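Local coordinates for L-lysine 6-oxidase (PDB 3WEU), which oxidises the epsilon-amino group of free L-lysine through a cysteine tryptophylquinone cofactor, releasing the hydrogen peroxide that gives this secreted enzyme its antibacterial activity, at residues 413-417 and 418-422; 274-277 and 278-281; 298-301 and 302-306; 351-354 and 355-358; 313-316 and 317-320. One frame throughout, in Å; residues are numbered along the deposited sequence.

Contact 1. Residues 413-417 and 418-422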
loop_
_atom_site.group_PDB
_atom_site.type_symbol
_atom_site.label_atom_id
_atom_site.label_comp_id
_atom_site.label_asym_id
_atom_site.label_seq_id
_atom_site.Cartn_x
_atom_site.Cartn_y
_atom_site.Cartn_z
ATOM N N LEU A 413 -10.213 -50.189 0.414
ATOM C CA LEU A 413 -10.265 -50.214 -1.018
ATOM C C LEU A 413 -9.446 -51.356 -1.631
ATOM O O LEU A 413 -9.897 -52.034 -2.541
ATOM C CB LEU A 413 -9.894 -48.812 -1.636
ATOM C CG LEU A 413 -10.257 -48.670 -3.117
ATOM C CD1 LEU A 413 -11.774 -48.614 -3.339
ATOM C CD2 LEU A 413 -9.607 -47.404 -3.682
ATOM N N GLY A 414 -8.287 -51.636 -1.053
ATOM C CA GLY A 414 -7.420 -52.731 -1.475
ATOM C C GLY A 414 -8.058 -54.097 -1.189
ATOM O O GLY A 414 -7.852 -55.032 -1.961
ATOM N N GLN A 415 -8.810 -54.224 -0.089
ATOM C CA GLN A 415 -9.532 -55.444 0.176
ATOM C C GLN A 415 -10.608 -55.658 -0.889
ATOM O O GLN A 415 -10.789 -56.769 -1.412
ATOM C CB GLN A 415 -10.137 -55.419 1.573
ATOM C CG GLN A 415 -9.139 -55.424 2.723
ATOM C CD GLN A 415 -8.124 -56.525 2.598
ATOM O OE1 GLN A 415 -7.050 -56.351 1.967
ATOM N NE2 GLN A 415 -8.422 -57.668 3.197
ATOM N N TRP A 416 -11.323 -54.611 -1.236
ATOM C CA TRP A 416 -12.222 -54.655 -2.338
ATOM C C TRP A 416 -11.557 -55.098 -3.598
ATOM O O TRP A 416 -12.080 -56.024 -4.284
ATOM C CB TRP A 416 -12.968 -53.304 -2.510
ATOM C CG TRP A 416 -13.740 -53.155 -3.756
ATOM C CD1 TRP A 416 -15.042 -53.556 -3.996
ATOM C CD2 TRP A 416 -13.328 -52.465 -4.934
ATOM N NE1 TRP A 416 -15.413 -53.218 -5.259
ATOM C CE2 TRP A 416 -14.372 -52.568 -5.873
ATOM C CE3 TRP A 416 -12.146 -51.857 -5.319
ATOM C CZ2 TRP A 416 -14.293 -51.998 -7.118
ATOM C CZ3 TRP A 416 -12.053 -51.326 -6.602
ATOM C CH2 TRP A 416 -13.115 -51.375 -7.464
ATOM N N ALA A 417 -10.406 -54.510 -3.913
ATOM C CA ALA A 417 -9.701 -54.855 -5.138
ATOM C C ALA A 417 -9.329 -56.375 -5.153
ATOM O O ALA A 417 -9.468 -57.074 -6.195
ATOM C CB ALA A 417 -8.445 -54.050 -5.230
ATOM N N GLU A 418 -8.853 -56.843 -4.006
ATOM C CA GLU A 418 -8.626 -58.302 -3.796
ATOM C C GLU A 418 -9.822 -59.220 -3.872
ATOM O O GLU A 418 -9.615 -60.410 -4.007
ATOM C CB GLU A 418 -7.902 -58.577 -2.497
ATOM C CG GLU A 418 -6.524 -57.943 -2.469
ATOM C CD GLU A 418 -5.497 -58.652 -3.354
ATOM O OE1 GLU A 418 -5.774 -59.698 -3.944
ATOM O OE2 GLU A 418 -4.399 -58.135 -3.435
ATOM N N GLY A 419 -11.051 -58.721 -3.775
ATOM C CA GLY A 419 -12.215 -59.583 -3.775
ATOM C C GLY A 419 -12.642 -59.969 -2.343
ATOM O O GLY A 419 -13.609 -60.687 -2.166
ATOM N N GLU A 420 -11.962 -59.423 -1.352
ATOM C CA GLU A 420 -12.280 -59.593 0.072
ATOM C C GLU A 420 -13.313 -58.605 0.515
ATOM O O GLU A 420 -13.056 -57.712 1.287
ATOM C CB GLU A 420 -11.041 -59.450 0.888
ATOM C CG GLU A 420 -9.920 -60.432 0.501
ATOM C CD GLU A 420 -10.203 -61.882 0.998
ATOM O OE1 GLU A 420 -11.356 -62.218 1.392
ATOM O OE2 GLU A 420 -9.267 -62.685 0.983
ATOM N N PHE A 421 -14.494 -58.739 -0.018
ATOM C CA PHE A 421 -15.577 -57.915 0.388
ATOM C C PHE A 421 -16.905 -58.549 0.162
ATOM O O PHE A 421 -17.056 -59.373 -0.716
ATOM C CB PHE A 421 -15.628 -56.552 -0.342
ATOM C CG PHE A 421 -15.979 -56.616 -1.807
ATOM C CD1 PHE A 421 -15.035 -56.993 -2.774
ATOM C CD2 PHE A 421 -17.232 -56.252 -2.231
ATOM C CE1 PHE A 421 -15.341 -56.964 -4.141
ATOM C CE2 PHE A 421 -17.571 -56.305 -3.567
ATOM C CZ PHE A 421 -16.638 -56.652 -4.529
ATOM N N THR A 422 -17.886 -58.065 0.887
ATOM C CA THR A 422 -19.247 -58.487 0.703
ATOM C C THR A 422 -20.129 -57.434 0.169
ATOM O O THR A 422 -19.796 -56.228 0.152
ATOM C CB THR A 422 -19.821 -58.832 2.100
ATOM O OG1 THR A 422 -19.565 -57.729 2.975
ATOM C CG2 THR A 422 -19.163 -60.052 2.667
#
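Trp416 and Phe421 lie side by side and point the same way, and their meeting is the tightly packed part of this helix end. CD1 of Trp416 sits over the centre of one face of the Phe421 ring, 3.4 Å from Phe421 CE1, while the indole five-membered ring and the phenyl are inclined at 45°, an oblique pair. Phe421 gets there with chi1 at 69°, its CG lodged between its own N and carbonyl carbon, which turns the ring back over the last helical turn. Trp416 NE1 donates to Tyr328 O, which restricts the tilt of the indole. Between helix and strand the chain reverses in a Schellman motif at Gly419, which takes the positive phi (93°) of such helix ends. Gly419 N bonds to Trp416 O at 2.9 Å, and Glu420 N reaches back to Gln415 O, also 2.9 Å but bent. The buried Gln415 amide, held by Tyr291 O and Ser289 O, touches Glu420 CB lightly at 3.9 Å. Glu420, partly exposed, and exposed Glu418, salt-bridged to Lys336, form the looser side. Helix 336-344 flanks the turn, with Tyr342 edge-to-face on Trp416 and Arg339 donating to Trp416 O and packing on Phe421; helix 295-308 packs Ile299 on Trp416, and strand 421-422 runs parallel to strand 293-294.

Contact 2. Residues 274-277 and 278-281. With EDO (1,2-ethanediol), chain O.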
loop_
_atom_site.group_PDB
_atom_site.type_symbol
_atom_site.label_atom_id
_atom_site.label_comp_id
_atom_site.label_asym_id
_atom_site.label_seq_id
_atom_site.Cartn_x
_atom_site.Cartn_y
_atom_site.Cartn_z
ATOM N N ASP A 274 -7.094 -49.577 18.753
ATOM C CA ASP A 274 -7.679 -50.904 18.628
ATOM C C ASP A 274 -9.189 -50.836 18.367
ATOM O O ASP A 274 -9.935 -51.726 18.785
ATOM C CB ASP A 274 -7.411 -51.671 19.941
ATOM C CG ASP A 274 -7.422 -53.159 19.749
ATOM O OD1 ASP A 274 -6.713 -53.614 18.813
ATOM O OD2 ASP A 274 -8.094 -53.875 20.550
ATOM N N LEU A 275 -9.650 -49.797 17.674
ATOM C CA LEU A 275 -11.064 -49.630 17.475
ATOM C C LEU A 275 -11.732 -50.813 16.765
ATOM O O LEU A 275 -12.872 -51.133 17.020
ATOM C CB LEU A 275 -11.333 -48.273 16.744
ATOM C CG LEU A 275 -12.800 -47.918 16.445
ATOM C CD1 LEU A 275 -13.572 -47.734 17.750
ATOM C CD2 LEU A 275 -12.793 -46.657 15.612
ATOM N N VAL A 276 -11.051 -51.404 15.810
ATOM C CA VAL A 276 -11.544 -52.508 15.022
ATOM C C VAL A 276 -10.483 -53.650 14.967
ATOM O O VAL A 276 -9.764 -53.791 14.014
ATOM C CB VAL A 276 -11.944 -52.099 13.582
ATOM C CG1 VAL A 276 -12.712 -53.265 12.957
ATOM C CG2 VAL A 276 -12.836 -50.874 13.568
ATOM N N PRO A 277 -10.404 -54.477 16.043
ATOM C CA PRO A 277 -9.358 -55.514 16.171
ATOM C C PRO A 277 -9.290 -56.436 15.001
ATOM O O PRO A 277 -8.210 -56.870 14.652
ATOM C CB PRO A 277 -9.796 -56.311 17.426
ATOM C CG PRO A 277 -10.572 -55.326 18.251
ATOM C CD PRO A 277 -11.322 -54.457 17.199
ATOM N N ASP A 278 -10.423 -56.724 14.366
ATOM C CA ASP A 278 -10.392 -57.570 13.162
ATOM C C ASP A 278 -9.691 -56.945 11.944
ATOM O O ASP A 278 -9.319 -57.655 11.015
ATOM C CB ASP A 278 -11.806 -57.980 12.745
ATOM C CG ASP A 278 -12.459 -58.970 13.716
ATOM O OD1 ASP A 278 -11.758 -59.576 14.527
ATOM O OD2 ASP A 278 -13.697 -59.066 13.689
ATOM N N MET A 279 -9.560 -55.624 11.914
ATOM C CA MET A 279 -9.017 -54.933 10.754
ATOM C C MET A 279 -7.542 -54.688 10.875
ATOM O O MET A 279 -6.814 -54.603 9.856
ATOM C CB MET A 279 -9.712 -53.563 10.578
ATOM C CG MET A 279 -9.598 -53.093 9.157
ATOM S SD MET A 279 -10.071 -51.369 8.899
ATOM C CE MET A 279 -11.760 -51.342 9.356
ATOM N N TYR A 280 -7.075 -54.557 12.111
ATOM C CA TYR A 280 -5.697 -54.122 12.312
ATOM C C TYR A 280 -5.119 -54.808 13.518
ATOM O O TYR A 280 -5.782 -54.898 14.520
ATOM C CB TYR A 280 -5.689 -52.625 12.575
ATOM C CG TYR A 280 -4.376 -51.955 12.632
ATOM C CD1 TYR A 280 -3.755 -51.728 13.885
ATOM C CD2 TYR A 280 -3.782 -51.441 11.476
ATOM C CE1 TYR A 280 -2.557 -51.099 13.981
ATOM C CE2 TYR A 280 -2.584 -50.774 11.565
ATOM C CZ TYR A 280 -1.970 -50.607 12.818
ATOM O OH TYR A 280 -0.775 -49.948 12.952
ATOM N N ASP A 281 -3.874 -55.236 13.392
ATOM C CA ASP A 281 -3.185 -55.979 14.467
ATOM C C ASP A 281 -2.297 -55.009 15.208
ATOM O O ASP A 281 -1.248 -54.623 14.720
ATOM C CB ASP A 281 -2.331 -57.047 13.826
ATOM C CG ASP A 281 -1.643 -57.941 14.841
ATOM O OD1 ASP A 281 -1.413 -57.517 15.978
ATOM O OD2 ASP A 281 -1.344 -59.083 14.454
HETATM C C1 EDO O . 1.185 -46.350 11.268
HETATM O O1 EDO O . 0.048 -46.580 12.107
HETATM C C2 EDO O . 1.642 -47.760 11.011
HETATM O O2 EDO O . 0.461 -48.578 10.843
#
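The Tyr280 ring is the flat group of this turn, and at its edge, in the ring plane, lies O2 of a 1,2-ethanediol molecule. Tyr280 OH and that O2 are hydrogen-bonded at 2.8 Å, with either able to be the donor. The diol, probably from the crystallisation liquor, is also held by Arg271. Tyr287 meets the ring edge-to-face, and Val270 and Arg271 of helix 261-272 touch the tyrosine as well. The hydroxyl is directed to the diol, while the backbone N of Tyr280 faces Val276. Val276 O is the hub of the turn: Met279 N donates to it at 2.8 Å, with an N-H...O angle of 158°, and Tyr280 N adds a weak second bond at 3.4 Å. Val276 to Met279 thus form a type I beta turn, with Pro277 and Asp278 at its corners, leading into the short strand 280-281, which pairs antiparallel with 286-287 in a two-stranded sheet. Pro277 has no N-H to give, but its carbonyl accepts from Lys288 NZ. On the inner side, Val276 and Met279 cross obliquely, Val276 CG1 lying 3.8 Å from Met279 CB. CG of Met279 is anti to its backbone N (chi1 -157°), and a bend at chi3 brings CE to 4.2 Å from the same methyl. Both residues are buried: Tyr429 touches each of them, and Thr408, Phe411 and Leu412 of helix 407-418 receive the methionine. Pro277 and Asp278, by contrast, are exposed at the outside of the bend.

Contact 3. Residues 298-301 and 302-306. With EDO (1,2-ethanediol), chain M.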
loop_
_atom_site.group_PDB
_atom_site.type_symbol
_atom_site.label_atom_id
_atom_site.label_comp_id
_atom_site.label_asym_id
_atom_site.label_seq_id
_atom_site.Cartn_x
_atom_site.Cartn_y
_atom_site.Cartn_z
ATOM N N ASP A 298 -18.084 -49.478 3.182
ATOM C CA ASP A 298 -16.686 -49.066 3.103
ATOM C C ASP A 298 -16.299 -48.451 1.765
ATOM O O ASP A 298 -15.386 -47.617 1.684
ATOM C CB ASP A 298 -15.747 -50.236 3.360
ATOM C CG ASP A 298 -15.952 -50.914 4.726
ATOM O OD1 ASP A 298 -16.260 -50.240 5.722
ATOM O OD2 ASP A 298 -15.795 -52.190 4.744
ATOM N N ILE A 299 -16.938 -48.865 0.696
ATOM C CA ILE A 299 -16.449 -48.514 -0.616
ATOM C C ILE A 299 -17.365 -47.517 -1.303
ATOM O O ILE A 299 -16.926 -46.446 -1.803
ATOM C CB ILE A 299 -16.337 -49.744 -1.472
ATOM C CG1 ILE A 299 -15.536 -50.846 -0.744
ATOM C CG2 ILE A 299 -15.765 -49.426 -2.859
ATOM C CD1 ILE A 299 -14.155 -50.448 -0.332
ATOM N N LEU A 300 -18.637 -47.848 -1.319
ATOM C CA LEU A 300 -19.632 -46.992 -1.920
ATOM C C LEU A 300 -19.579 -45.531 -1.497
ATOM O O LEU A 300 -19.763 -44.705 -2.337
ATOM C CB LEU A 300 -21.032 -47.546 -1.739
ATOM C CG LEU A 300 -22.237 -46.760 -2.239
ATOM C CD1 LEU A 300 -22.157 -46.692 -3.770
ATOM C CD2 LEU A 300 -23.521 -47.477 -1.749
ATOM N N PRO A 301 -19.332 -45.220 -0.242
ATOM C CA PRO A 301 -19.300 -43.788 0.103
ATOM C C PRO A 301 -18.167 -43.065 -0.607
ATOM O O PRO A 301 -18.310 -41.936 -1.018
ATOM C CB PRO A 301 -19.057 -43.826 1.603
ATOM C CG PRO A 301 -19.715 -45.190 2.043
ATOM C CD PRO A 301 -19.223 -46.084 0.951
ATOM N N ILE A 302 -17.077 -43.740 -0.848
ATOM C CA ILE A 302 -15.977 -43.105 -1.532
ATOM C C ILE A 302 -16.390 -42.767 -2.968
ATOM O O ILE A 302 -16.211 -41.659 -3.508
ATOM C CB ILE A 302 -14.734 -43.983 -1.503
ATOM C CG1 ILE A 302 -14.262 -44.100 -0.082
ATOM C CG2 ILE A 302 -13.644 -43.344 -2.374
ATOM C CD1 ILE A 302 -13.197 -45.150 0.099
ATOM N N ILE A 303 -17.016 -43.717 -3.610
ATOM C CA ILE A 303 -17.469 -43.535 -4.955
ATOM C C ILE A 303 -18.531 -42.448 -5.051
ATOM O O ILE A 303 -18.485 -41.618 -5.952
ATOM C CB ILE A 303 -18.068 -44.865 -5.463
ATOM C CG1 ILE A 303 -17.010 -45.981 -5.475
ATOM C CG2 ILE A 303 -18.643 -44.669 -6.809
ATOM C CD1 ILE A 303 -17.599 -47.370 -5.730
ATOM N N GLN A 304 -19.473 -42.438 -4.110
ATOM C CA GLN A 304 -20.516 -41.408 -4.100
ATOM C C GLN A 304 -19.871 -40.027 -3.861
ATOM O O GLN A 304 -20.273 -39.064 -4.466
ATOM C CB GLN A 304 -21.575 -41.634 -2.983
ATOM C CG GLN A 304 -22.377 -42.904 -3.178
ATOM C CD GLN A 304 -23.309 -43.225 -2.010
ATOM O OE1 GLN A 304 -22.991 -43.098 -0.785
ATOM N NE2 GLN A 304 -24.422 -43.719 -2.375
ATOM N N ARG A 305 -18.892 -39.925 -2.955
ATOM C CA ARG A 305 -18.299 -38.606 -2.660
ATOM C C ARG A 305 -17.618 -38.093 -3.928
ATOM O O ARG A 305 -17.840 -36.961 -4.320
ATOM C CB ARG A 305 -17.355 -38.737 -1.479
ATOM C CG ARG A 305 -18.082 -38.970 -0.196
ATOM C CD ARG A 305 -17.182 -39.585 0.823
ATOM N NE ARG A 305 -17.923 -39.940 2.016
ATOM C CZ ARG A 305 -17.306 -40.168 3.176
ATOM N NH1 ARG A 305 -15.977 -40.066 3.249
ATOM N NH2 ARG A 305 -18.004 -40.459 4.278
ATOM N N ILE A 306 -16.839 -38.947 -4.578
ATOM C CA ILE A 306 -16.111 -38.602 -5.768
ATOM C C ILE A 306 -17.117 -38.049 -6.815
ATOM O O ILE A 306 -16.879 -37.001 -7.442
ATOM C CB ILE A 306 -15.379 -39.797 -6.372
ATOM C CG1 ILE A 306 -14.185 -40.203 -5.504
ATOM C CG2 ILE A 306 -14.847 -39.407 -7.704
ATOM C CD1 ILE A 306 -13.668 -41.571 -5.852
HETATM C C1 EDO M . -21.654 -41.535 3.328
HETATM O O1 EDO M . -20.814 -41.240 4.456
HETATM C C2 EDO M . -21.916 -40.246 2.633
HETATM O O2 EDO M . -20.740 -40.074 1.891
#
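Gln304 crosses Leu300, one turn back on the same helix, with its CD 3.7 Å from Leu300 CG and its CG against Leu300 CD1. The two side chains come together at a slant: Leu300 rises with CG anti to its backbone N (chi1 177°), and Gln304 stays extended beyond CG, its amide beside the leucine branch point on the exposed side of the helix. Arg305 makes a different use of the turn before it. Its straight chain passes over the Pro301 carbonyl, CG 3.1 Å from Pro301 O, and one face of the guanidinium is turned to Pro301 CB. The edge of that group is gripped by a 1,2-ethanediol molecule, probably from the crystallisation liquor: NE of Arg305 donates to O2 at 2.8 Å in an almost straight bond (177°), and NH2 donates to O1 at 2.9 Å. NH1 of the same residue is taken by Asp263 in a salt bridge and by Ile258 O, and these partners together should fix the rotation of the guanidinium. Pro301 lacks an N-H, so the helix is kinked where that bond to the previous turn is missing. Past the proline, Ile302 N makes a weak bond to Ile299 O and Ile303 N a longer one (3.3 Å) to the same oxygen; from Gln304 and Arg305 the i-4 bonds are short again. On the buried side Ile299 CG2 meets Ile303 CD1 at 4.0 Å. Ile299 also packs on Leu413 of helix 407-418, where Leu412 touches Asp298 and Gln409 meets Arg305, while Phe322 from a loop touches Ile303 and Ile306.

Contact 4. Residues 351-354 and 355-358. With EDO (1,2-ethanediol), chain N.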
loop_
_atom_site.group_PDB
_atom_site.type_symbol
_atom_site.label_atom_id
_atom_site.label_comp_id
_atom_site.label_asym_id
_atom_site.label_seq_id
_atom_site.Cartn_x
_atom_site.Cartn_y
_atom_site.Cartn_z
ATOM N N ASN A 351 5.373 -42.150 3.254
ATOM C CA ASN A 351 5.803 -42.337 4.639
ATOM C C ASN A 351 5.907 -40.945 5.328
ATOM O O ASN A 351 5.715 -39.836 4.733
ATOM C CB ASN A 351 7.141 -43.084 4.640
ATOM C CG ASN A 351 8.262 -42.243 4.076
ATOM O OD1 ASN A 351 8.210 -41.002 4.151
ATOM N ND2 ASN A 351 9.276 -42.890 3.498
ATOM N N LYS A 352 6.086 -40.952 6.617
ATOM C CA LYS A 352 6.209 -39.686 7.322
ATOM C C LYS A 352 7.660 -39.464 7.749
ATOM O O LYS A 352 7.930 -39.044 8.871
ATOM C CB LYS A 352 5.231 -39.612 8.427
ATOM C CG LYS A 352 3.795 -39.329 7.777
ATOM C CD LYS A 352 2.818 -38.894 8.817
ATOM C CE LYS A 352 1.465 -38.480 8.299
ATOM N NZ LYS A 352 0.875 -39.536 7.488
ATOM N N VAL A 353 8.532 -39.529 6.755
ATOM C CA VAL A 353 10.000 -39.408 6.959
ATOM C C VAL A 353 10.438 -38.086 6.399
ATOM O O VAL A 353 10.128 -37.762 5.292
ATOM C CB VAL A 353 10.758 -40.513 6.245
ATOM C CG1 VAL A 353 12.288 -40.318 6.365
ATOM C CG2 VAL A 353 10.367 -41.831 6.881
ATOM N N ILE A 354 11.164 -37.313 7.171
ATOM C CA ILE A 354 11.701 -36.067 6.700
ATOM C C ILE A 354 12.768 -36.286 5.608
ATOM O O ILE A 354 13.593 -37.179 5.748
ATOM C CB ILE A 354 12.344 -35.372 7.913
ATOM C CG1 ILE A 354 11.212 -34.851 8.841
ATOM C CG2 ILE A 354 13.309 -34.302 7.484
ATOM C CD1 ILE A 354 11.814 -34.386 10.155
ATOM N N GLY A 355 12.758 -35.453 4.576
ATOM C CA GLY A 355 13.731 -35.497 3.497
ATOM C C GLY A 355 13.541 -36.586 2.492
ATOM O O GLY A 355 14.464 -36.869 1.756
ATOM N N ASP A 356 12.357 -37.236 2.402
ATOM C CA ASP A 356 12.186 -38.304 1.473
ATOM C C ASP A 356 11.146 -37.794 0.443
ATOM O O ASP A 356 9.986 -37.630 0.763
ATOM C CB ASP A 356 11.692 -39.463 2.258
ATOM C CG ASP A 356 11.584 -40.737 1.472
ATOM O OD1 ASP A 356 11.534 -40.744 0.198
ATOM O OD2 ASP A 356 11.511 -41.780 2.183
ATOM N N TYR A 357 11.571 -37.398 -0.725
ATOM C CA TYR A 357 10.718 -36.722 -1.671
ATOM C C TYR A 357 10.173 -37.615 -2.762
ATOM O O TYR A 357 9.019 -37.410 -3.224
ATOM C CB TYR A 357 11.467 -35.485 -2.276
ATOM C CG TYR A 357 11.771 -34.512 -1.209
ATOM C CD1 TYR A 357 10.735 -33.728 -0.660
ATOM C CD2 TYR A 357 13.045 -34.431 -0.609
ATOM C CE1 TYR A 357 10.966 -32.871 0.399
ATOM C CE2 TYR A 357 13.280 -33.585 0.437
ATOM C CZ TYR A 357 12.266 -32.809 0.934
ATOM O OH TYR A 357 12.440 -32.013 2.021
ATOM N N ASP A 358 10.925 -38.652 -3.152
ATOM C CA ASP A 358 10.499 -39.461 -4.254
ATOM C C ASP A 358 9.536 -40.538 -3.807
ATOM O O ASP A 358 9.923 -41.658 -3.628
ATOM C CB ASP A 358 11.690 -40.058 -5.032
ATOM C CG ASP A 358 11.272 -40.702 -6.345
ATOM O OD1 ASP A 358 10.129 -40.532 -6.836
ATOM O OD2 ASP A 358 12.120 -41.393 -6.945
HETATM C C1 EDO N . 0.432 -43.446 8.688
HETATM O O1 EDO N . 1.280 -42.267 8.647
HETATM C C2 EDO N . -1.003 -43.235 8.210
HETATM O O2 EDO N . -1.343 -41.856 8.180
#
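Asn351 has its CG between the backbone N and the carbonyl carbon (chi1 68°), and Asp356 has its CG anti to the backbone N (chi1 -174°); these settings bring the amide and the carboxylate toward each other across the loop. ND2 of Asn351 donates to Asp356 OD2 at 2.8 Å with a nearly straight N-H...O angle of 167°. The acceptor lies in the amide plane, but the donor comes from above the carboxylate plane, and the two flat groups stand well apart from parallel. The other end of the amide is held as well: Asn351 OD1 accepts from Val353 N at 3.0 Å, which limits rotation of the group. Apolar contact is slight, with Val353 CB 4.2 Å from Asp356 CB. Lys352 points away and gives its NZ to O1 of a 1,2-ethanediol molecule, 3.0 Å off. Gln359 ties the ends together, its side chain bonding to Asn351 N and Asp356 O. Gly355 supplies the positive phi at the third position of a type II beta turn from Val353 to Asp356, a wide one with Val353 O and Asp356 N 3.7 Å apart; the Asn351-Asp356 bond bridges the loop, and the Asn351 bond to Val353 N is an Asx turn that leads into it on the protein surface.

Contact 5. Residues 313-316 and 317-320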
loop_
_atom_site.group_PDB
_atom_site.type_symbol
_atom_site.label_atom_id
_atom_site.label_comp_id
_atom_site.label_asym_id
_atom_site.label_seq_id
_atom_site.Cartn_x
_atom_site.Cartn_y
_atom_site.Cartn_z
ATOM N N SER A 313 -16.379 -28.185 -8.840
ATOM C CA SER A 313 -15.022 -28.208 -9.398
ATOM C C SER A 313 -15.086 -28.944 -10.729
ATOM O O SER A 313 -16.037 -29.734 -10.966
ATOM C CB SER A 313 -14.076 -28.912 -8.420
ATOM O OG SER A 313 -14.481 -30.237 -8.191
ATOM N N ASN A 314 -14.026 -28.822 -11.527
ATOM C CA ASN A 314 -13.875 -29.571 -12.759
ATOM C C ASN A 314 -12.831 -30.653 -12.567
ATOM O O ASN A 314 -11.645 -30.412 -12.710
ATOM C CB ASN A 314 -13.539 -28.649 -13.917
ATOM C CG ASN A 314 -14.706 -27.786 -14.286
ATOM O OD1 ASN A 314 -15.817 -28.264 -14.413
ATOM N ND2 ASN A 314 -14.473 -26.492 -14.420
ATOM N N VAL A 315 -13.342 -31.845 -12.240
ATOM C CA VAL A 315 -12.527 -32.997 -11.974
ATOM C C VAL A 315 -13.034 -34.180 -12.789
ATOM O O VAL A 315 -13.209 -35.309 -12.294
ATOM C CB VAL A 315 -12.558 -33.324 -10.467
ATOM C CG1 VAL A 315 -11.722 -32.294 -9.730
ATOM C CG2 VAL A 315 -14.043 -33.456 -9.983
ATOM N N GLN A 316 -13.198 -33.952 -14.086
ATOM C CA GLN A 316 -13.734 -34.950 -14.992
ATOM C C GLN A 316 -12.845 -36.195 -15.045
ATOM O O GLN A 316 -13.325 -37.291 -15.250
ATOM C CB GLN A 316 -13.865 -34.334 -16.387
ATOM C CG GLN A 316 -14.904 -33.253 -16.499
ATOM C CD GLN A 316 -14.488 -31.880 -15.993
ATOM O OE1 GLN A 316 -13.378 -31.636 -15.473
ATOM N NE2 GLN A 316 -15.451 -30.976 -16.043
ATOM N N SER A 317 -11.557 -36.034 -14.818
ATOM C CA SER A 317 -10.680 -37.209 -14.782
ATOM C C SER A 317 -11.052 -38.218 -13.736
ATOM O O SER A 317 -10.664 -39.373 -13.864
ATOM C CB SER A 317 -9.224 -36.776 -14.610
ATOM O OG SER A 317 -8.869 -36.452 -13.300
ATOM N N MET A 318 -11.855 -37.828 -12.739
ATOM C CA MET A 318 -12.370 -38.735 -11.724
ATOM C C MET A 318 -13.607 -39.495 -12.137
ATOM O O MET A 318 -14.029 -40.429 -11.440
ATOM C CB MET A 318 -12.649 -38.016 -10.389
ATOM C CG MET A 318 -11.356 -37.396 -9.829
ATOM S SD MET A 318 -11.237 -37.260 -8.056
ATOM C CE MET A 318 -12.241 -35.865 -7.682
ATOM N N SER A 319 -14.107 -39.177 -13.328
ATOM C CA SER A 319 -15.372 -39.779 -13.775
ATOM C C SER A 319 -15.296 -41.264 -13.935
ATOM O O SER A 319 -16.270 -41.971 -13.669
ATOM C CB SER A 319 -15.908 -39.059 -15.019
ATOM O OG SER A 319 -15.028 -39.347 -16.046
ATOM N N GLY A 320 -14.169 -41.787 -14.367
ATOM C CA GLY A 320 -14.027 -43.242 -14.491
ATOM C C GLY A 320 -14.156 -44.007 -13.188
ATOM O O GLY A 320 -14.282 -45.217 -13.229
#
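Hydrogen bonds carry most of this contact, and Gln316 O is their focus, gripped twice by Ser319. Ser319 OG donates to Gln316 O at 2.8 Å, almost in line with the carbonyl bond, and Ser319 N reaches the same oxygen, also at 2.8 Å. The hydroxyl can do so because OG of Ser319 sits between its own N and carbonyl carbon (chi1 68°), turned back over the preceding turn. One residue earlier the spacing repeats: Met318 N donates to Val315 O at 2.9 Å with an N-H...O angle of 158°. Bonds from residue i+3 back to residue i are the signature of a 3-10 helix, and here they form a short one in the loop between helix 295-308 and helix 336-344. At the start of the turn, the Gln316 side chain bends at chi2 and folds back on Asn314, its NE2 donating to Asn314 OD1 at 3.2 Å from above the carbonyl plane. That oxygen also accepts from Gln609, and Asn314 N is bonded to Tyr579 OH, which ties the loop to strand 575-579. The apolar part is a single overlap, in which Met318 bends at chi3 and lays its CE against Val315, 3.8 Å from both CB and CG2. Around this pair, Val315 rests on Tyr309 and Tyr579, while the buried Met318 touches Met377. Gln316 is exposed, and Ser317 meets Pro375 from another loop.

How the contacts relate
Contact 3 is the most buried, contacts 1 and 2 are partly buried, and contacts 4 and 5 lie at the surface. Contacts 1 and 3 lie on helices 407-418 and 295-308, which pack together through Ile299; contact 3 meets contact 5 through Ile306 and Met318. Contact 2 lies close to contacts 1 and 3 without touching (nearest atoms about 7 and 6 Å); contact 4 is the remote one, about 12 Å or more from each of the others. Chemistry follows place: aromatic and aliphatic packing in contacts 1 and 3, backbone-bonded turns with a small apolar overlap in contacts 2 and 5, and an amide-to-carboxylate hydrogen bond in contact 4. Ethanediol binds contacts 2, 3 and 4.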